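Local coordinates for protein L544 (Acanthamoeba polyphaga mimivirus, PDB 4AMQ) that probably acts as a nucleotidyl transferase, is carried in the virion and binds divalent metal ions, at residues 43-48 with 74-79; 327-332 with 339-344. All coordinates share one frame; numbering follows the deposited sequence.

Interaction 1: 43-48 with 74-79; sequences LVVPDR and HPEYDD
Neither 43-48 nor 74-79 is helix or strand, and these two loops come nearest at V45 and E76, whose CA atoms lie 8.0 Å apart. V45 meets two neighbours, E76 and Y77. Its CG2 sits at the edge of the Y77 ring, near the ring plane, 3.4 Å from Y77 CD2. V45 and E76 come from opposite directions, with V45 CG1 3.4 Å from E76 OE1. E76 gets there because CG is anti to its backbone N (chi1 -168°) and the chain runs on extended. V44 crosses the same ring obliquely, with V44 CG1 3.7 Å from Y77 CD2. No direct hydrogen bond joins the loops. One water bridges them instead: it donates to V44 O at 2.9 Å and also pairs with Y77 OH at 3.0 Å. V44 O has a second donor in R85 NE, from helix 82-93. The carboxylates of D47 and E76 approach, probably with mild repulsion, D47 OD2 lying 4.0 Å from E76 OE1. V44 also packs on I82, I86 and L89. The contact joins the loop after helix 28-42 to the connection from strand 66-72 to helix 82-93, within the nucleotidyltransferase domain, where strand 66-72 carries the manganese ligands D66 and D68.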
loop_
_atom_site.group_PDB
_atom_site.type_symbol
_atom_site.label_atom_id
_atom_site.label_comp_id
_atom_site.label_asym_id
_atom_site.label_seq_id
_atom_site.Cartn_x
_atom_site.Cartn_y
_atom_site.Cartn_z
ATOM N N LEU A 43 -16.391 -6.954 -4.730
ATOM C CA LEU A 43 -16.929 -6.948 -3.370
ATOM C C LEU A 43 -17.537 -8.298 -2.995
ATOM O O LEU A 43 -18.085 -9.000 -3.843
ATOM C CB LEU A 43 -17.969 -5.837 -3.198
ATOM C CG LEU A 43 -17.468 -4.392 -3.193
ATOM C CD1 LEU A 43 -18.636 -3.421 -3.204
ATOM C CD2 LEU A 43 -16.564 -4.132 -1.998
ATOM N N VAL A 44 -17.429 -8.662 -1.721
ATOM C CA VAL A 44 -18.063 -9.878 -1.222
ATOM C C VAL A 44 -19.584 -9.716 -1.210
ATOM O O VAL A 44 -20.318 -10.617 -1.615
ATOM C CB VAL A 44 -17.567 -10.234 0.191
ATOM C CG1 VAL A 44 -18.377 -11.384 0.766
ATOM C CG2 VAL A 44 -16.086 -10.580 0.158
ATOM N N VAL A 45 -20.044 -8.561 -0.736
ATOM C CA VAL A 45 -21.446 -8.172 -0.850
ATOM C C VAL A 45 -21.517 -6.819 -1.556
ATOM O O VAL A 45 -21.067 -5.810 -1.018
ATOM C CB VAL A 45 -22.134 -8.091 0.531
ATOM C CG1 VAL A 45 -23.575 -7.630 0.386
ATOM C CG2 VAL A 45 -22.082 -9.437 1.225
ATOM N N PRO A 46 -22.064 -6.802 -2.780
ATOM C CA PRO A 46 -22.075 -5.625 -3.657
ATOM C C PRO A 46 -23.034 -4.518 -3.224
ATOM O O PRO A 46 -22.837 -3.364 -3.611
ATOM C CB PRO A 46 -22.531 -6.198 -5.006
ATOM C CG PRO A 46 -22.342 -7.681 -4.892
ATOM C CD PRO A 46 -22.597 -7.993 -3.460
ATOM N N ASP A 47 -24.056 -4.862 -2.445
ATOM C CA ASP A 47 -25.070 -3.891 -2.036
ATOM C C ASP A 47 -24.442 -2.614 -1.481
ATOM O O ASP A 47 -23.621 -2.663 -0.565
ATOM C CB ASP A 47 -26.022 -4.507 -1.007
ATOM C CG ASP A 47 -26.669 -5.789 -1.503
ATOM O OD1 ASP A 47 -26.675 -6.020 -2.732
ATOM O OD2 ASP A 47 -27.176 -6.567 -0.664
ATOM N N ARG A 48 -24.841 -1.475 -2.037
ATOM C CA ARG A 48 -24.267 -0.183 -1.667
ATOM C C ARG A 48 -24.331 0.098 -0.165
ATOM O O ARG A 48 -23.431 0.718 0.399
ATOM C CB ARG A 48 -24.958 0.944 -2.435
ATOM C CG ARG A 48 -24.293 2.298 -2.263
ATOM C CD ARG A 48 -22.865 2.250 -2.774
ATOM N NE ARG A 48 -22.130 3.482 -2.505
ATOM C CZ ARG A 48 -21.504 3.741 -1.362
ATOM N NH1 ARG A 48 -21.530 2.854 -0.371
ATOM N NH2 ARG A 48 -20.857 4.888 -1.204
ATOM N N HIS A 74 -21.768 -9.521 7.333
ATOM C CA HIS A 74 -22.614 -10.253 8.271
ATOM C C HIS A 74 -23.970 -9.554 8.369
ATOM O O HIS A 74 -24.031 -8.326 8.373
ATOM C CB HIS A 74 -21.954 -10.324 9.650
ATOM C CG HIS A 74 -22.618 -11.279 10.589
ATOM N ND1 HIS A 74 -23.747 -10.964 11.302
ATOM C CD2 HIS A 74 -22.303 -12.559 10.931
ATOM C CE1 HIS A 74 -24.110 -12.000 12.045
ATOM N NE2 HIS A 74 -23.245 -12.976 11.832
ATOM N N PRO A 75 -25.061 -10.330 8.469
ATOM C CA PRO A 75 -25.089 -11.792 8.578
ATOM C C PRO A 75 -25.124 -12.491 7.224
ATOM O O PRO A 75 -25.038 -13.717 7.173
ATOM C CB PRO A 75 -26.402 -12.046 9.316
ATOM C CG PRO A 75 -27.295 -10.959 8.817
ATOM C CD PRO A 75 -26.411 -9.750 8.611
ATOM N N GLU A 76 -25.256 -11.720 6.149
ATOM C CA GLU A 76 -25.281 -12.281 4.801
ATOM C C GLU A 76 -24.191 -13.339 4.639
ATOM O O GLU A 76 -24.437 -14.416 4.099
ATOM C CB GLU A 76 -25.117 -11.169 3.763
ATOM C CG GLU A 76 -25.421 -11.589 2.339
ATOM C CD GLU A 76 -25.718 -10.406 1.436
ATOM O OE1 GLU A 76 -26.033 -9.319 1.964
ATOM O OE2 GLU A 76 -25.636 -10.561 0.201
ATOM N N TYR A 77 -22.991 -13.030 5.124
ATOM C CA TYR A 77 -21.892 -13.991 5.138
ATOM C C TYR A 77 -21.277 -14.103 6.529
ATOM O O TYR A 77 -21.173 -13.111 7.252
ATOM C CB TYR A 77 -20.815 -13.610 4.115
ATOM C CG TYR A 77 -21.231 -13.837 2.681
ATOM C CD1 TYR A 77 -21.242 -15.113 2.136
ATOM C CD2 TYR A 77 -21.610 -12.776 1.872
ATOM C CE1 TYR A 77 -21.625 -15.328 0.824
ATOM C CE2 TYR A 77 -21.993 -12.979 0.556
ATOM C CZ TYR A 77 -21.998 -14.256 0.039
ATOM O OH TYR A 77 -22.378 -14.464 -1.266
ATOM N N ASP A 78 -20.872 -15.314 6.897
ATOM C CA ASP A 78 -20.232 -15.548 8.187
ATOM C C ASP A 78 -19.182 -16.656 8.118
ATOM O O ASP A 78 -18.767 -17.066 7.034
ATOM C CB ASP A 78 -21.272 -15.862 9.272
ATOM C CG ASP A 78 -22.181 -17.028 8.902
ATOM O OD1 ASP A 78 -21.870 -17.759 7.937
ATOM O OD2 ASP A 78 -23.216 -17.212 9.581
ATOM N N ASP A 79 -18.766 -17.132 9.288
ATOM C CA ASP A 79 -17.746 -18.169 9.407
ATOM C C ASP A 79 -17.965 -19.352 8.472
ATOM O O ASP A 79 -17.015 -19.886 7.899
ATOM C CB ASP A 79 -17.706 -18.702 10.841
ATOM C CG ASP A 79 -17.268 -17.658 11.844
ATOM O OD1 ASP A 79 -17.506 -16.455 11.604
ATOM O OD2 ASP A 79 -16.688 -18.047 12.879
HETATM O O HOH W 1 -22.821 -11.764 -2.448
#

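Interaction 2: 327-332 with 339-344; sequences EVSNNS and IAWNTL
Apolar contacts carry most of this contact, and V328 is at its centre. V328 CG1 lies 3.8 Å from A340 CB and 3.6 Å from W341 CD1, and it approaches the indole obliquely. The other methyl, V328 CG2, meets L344 CD1 tip to tip at 3.5 Å. With CG1 anti to the backbone N (chi1 163°), CG1 is the methyl turned to the indole and CG2 the one left for L344. S329 CB lies at the edge of the W341 ring, in its plane, 3.8 Å from W341 CZ2. The backbones form a helical hairpin: the local axes of 327-331 and 339-344 run antiparallel, at 171°, and 10.1 Å apart. CA atoms of V328 and A340 are 6.9 Å apart, and the A340 side chain points toward 327-332, where CB meets the valine methyls. This hairpin belongs to the helical domain. Among polar atoms, S329 OG is 3.2 Å from W341 NE1 and hydrogen-bonds to I325 O, one turn earlier. W341 NE1 makes a weak bond to that same carbonyl. The buried indole reaches beyond the hairpin to L297, A300 and I304 of helix 297-311, and to Y286 of helix 274-292.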
loop_
_atom_site.group_PDB
_atom_site.type_symbol
_atom_site.label_atom_id
_atom_site.label_comp_id
_atom_site.label_asym_id
_atom_site.label_seq_id
_atom_site.Cartn_x
_atom_site.Cartn_y
_atom_site.Cartn_z
ATOM N N GLU A 327 17.278 2.958 -21.841
ATOM C CA GLU A 327 18.316 2.063 -22.350
ATOM C C GLU A 327 18.086 0.610 -21.944
ATOM O O GLU A 327 18.507 -0.305 -22.649
ATOM C CB GLU A 327 19.705 2.528 -21.913
ATOM C CG GLU A 327 20.069 3.926 -22.403
ATOM C CD GLU A 327 20.088 4.028 -23.914
ATOM O OE1 GLU A 327 20.457 3.036 -24.579
ATOM O OE2 GLU A 327 19.724 5.101 -24.436
ATOM N N VAL A 328 17.427 0.394 -20.808
ATOM C CA VAL A 328 17.018 -0.956 -20.439
ATOM C C VAL A 328 15.988 -1.460 -21.441
ATOM O O VAL A 328 16.118 -2.558 -21.987
ATOM C CB VAL A 328 16.406 -1.017 -19.025
ATOM C CG1 VAL A 328 15.629 -2.318 -18.834
ATOM C CG2 VAL A 328 17.488 -0.873 -17.960
ATOM N N SER A 329 14.968 -0.640 -21.680
ATOM C CA SER A 329 13.884 -0.980 -22.597
ATOM C C SER A 329 14.396 -1.268 -24.002
ATOM O O SER A 329 13.631 -1.683 -24.870
ATOM C CB SER A 329 12.860 0.158 -22.655
ATOM O OG SER A 329 12.588 0.662 -21.359
ATOM N N ASN A 330 15.688 -1.044 -24.223
ATOM C CA ASN A 330 16.270 -1.207 -25.548
ATOM C C ASN A 330 17.195 -2.415 -25.673
ATOM O O ASN A 330 17.170 -3.115 -26.685
ATOM C CB ASN A 330 17.003 0.072 -25.970
ATOM C CG ASN A 330 16.058 1.243 -26.195
ATOM O OD1 ASN A 330 14.874 1.176 -25.864
ATOM N ND2 ASN A 330 16.583 2.326 -26.758
ATOM N N ASN A 331 18.006 -2.663 -24.647
ATOM C CA ASN A 331 19.001 -3.733 -24.709
ATOM C C ASN A 331 18.817 -4.884 -23.717
ATOM O O ASN A 331 19.706 -5.723 -23.554
ATOM C CB ASN A 331 20.414 -3.163 -24.613
ATOM C CG ASN A 331 20.821 -2.420 -25.867
ATOM O OD1 ASN A 331 19.985 -1.809 -26.534
ATOM N ND2 ASN A 331 22.105 -2.479 -26.205
ATOM N N SER A 332 17.664 -4.920 -23.058
ATOM C CA SER A 332 17.284 -6.070 -22.249
ATOM C C SER A 332 16.015 -6.672 -22.821
ATOM O O SER A 332 15.350 -6.058 -23.654
ATOM C CB SER A 332 17.065 -5.670 -20.788
ATOM O OG SER A 332 18.300 -5.541 -20.104
ATOM N N ILE A 339 13.308 -6.958 -14.106
ATOM C CA ILE A 339 14.230 -6.850 -12.982
ATOM C C ILE A 339 15.055 -5.559 -13.013
ATOM O O ILE A 339 15.153 -4.854 -12.009
ATOM C CB ILE A 339 15.178 -8.063 -12.956
ATOM C CG1 ILE A 339 14.377 -9.341 -12.688
ATOM C CG2 ILE A 339 16.281 -7.870 -11.921
ATOM C CD1 ILE A 339 15.140 -10.620 -12.997
ATOM N N ALA A 340 15.653 -5.259 -14.165
ATOM C CA ALA A 340 16.449 -4.043 -14.318
ATOM C C ALA A 340 15.601 -2.805 -14.041
ATOM O O ALA A 340 16.050 -1.870 -13.379
ATOM C CB ALA A 340 17.055 -3.970 -15.704
ATOM N N TRP A 341 14.375 -2.807 -14.556
ATOM C CA TRP A 341 13.422 -1.739 -14.277
ATOM C C TRP A 341 13.153 -1.611 -12.782
ATOM O O TRP A 341 13.133 -0.511 -12.240
ATOM C CB TRP A 341 12.103 -1.997 -15.001
ATOM C CG TRP A 341 12.095 -1.567 -16.417
ATOM C CD1 TRP A 341 12.935 -0.665 -17.013
ATOM C CD2 TRP A 341 11.202 -2.012 -17.455
ATOM N NE1 TRP A 341 12.614 -0.522 -18.341
ATOM C CE2 TRP A 341 11.555 -1.343 -18.627
ATOM C CE3 TRP A 341 10.135 -2.921 -17.468
ATOM C CZ2 TRP A 341 10.876 -1.545 -19.831
ATOM C CZ3 TRP A 341 9.470 -3.120 -18.664
ATOM C CH2 TRP A 341 9.840 -2.436 -19.826
ATOM N N ASN A 342 12.926 -2.740 -12.123
ATOM C CA ASN A 342 12.621 -2.730 -10.700
ATOM C C ASN A 342 13.755 -2.050 -9.939
ATOM O O ASN A 342 13.524 -1.208 -9.077
ATOM C CB ASN A 342 12.399 -4.157 -10.189
ATOM C CG ASN A 342 11.776 -4.194 -8.800
ATOM O OD1 ASN A 342 10.870 -3.421 -8.488
ATOM N ND2 ASN A 342 12.266 -5.098 -7.958
ATOM N N THR A 343 14.985 -2.412 -10.288
ATOM C CA THR A 343 16.173 -1.815 -9.692
ATOM C C THR A 343 16.227 -0.303 -9.909
ATOM O O THR A 343 16.490 0.459 -8.978
ATOM C CB THR A 343 17.454 -2.460 -10.258
ATOM O OG1 THR A 343 17.539 -3.817 -9.807
ATOM C CG2 THR A 343 18.692 -1.699 -9.802
ATOM N N LEU A 344 15.969 0.129 -11.138
ATOM C CA LEU A 344 16.002 1.552 -11.462
ATOM C C LEU A 344 14.845 2.339 -10.841
ATOM O O LEU A 344 14.993 3.517 -10.523
ATOM C CB LEU A 344 16.051 1.758 -12.977
ATOM C CG LEU A 344 17.379 1.323 -13.603
ATOM C CD1 LEU A 344 17.256 1.160 -15.109
ATOM C CD2 LEU A 344 18.490 2.305 -13.247
#

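How the interactions relate
From the N terminus, helix 28-42 leads into 43-48. The chain then forms strand 51-54, helix 55-58 and strand 66-72 before 74-79 returns to close interaction 1, a loop of 25 intervening residues. The rest of the nucleotidyltransferase domain follows, and then the helical domain. There interaction 2 closes a much shorter loop: only six residues separate 327-332 from 339-344. The two contacts are in series, neither nested nor crossed. The centres of interaction 1 and interaction 2 are about 43 Å apart. The nearest atoms of interaction 1 and interaction 2 are about 28 Å apart. They lie on opposite sides of the chain's centre. Interaction 1 ties loops beside the mixed sheet; interaction 2 pairs helices 319-331 and 334-368.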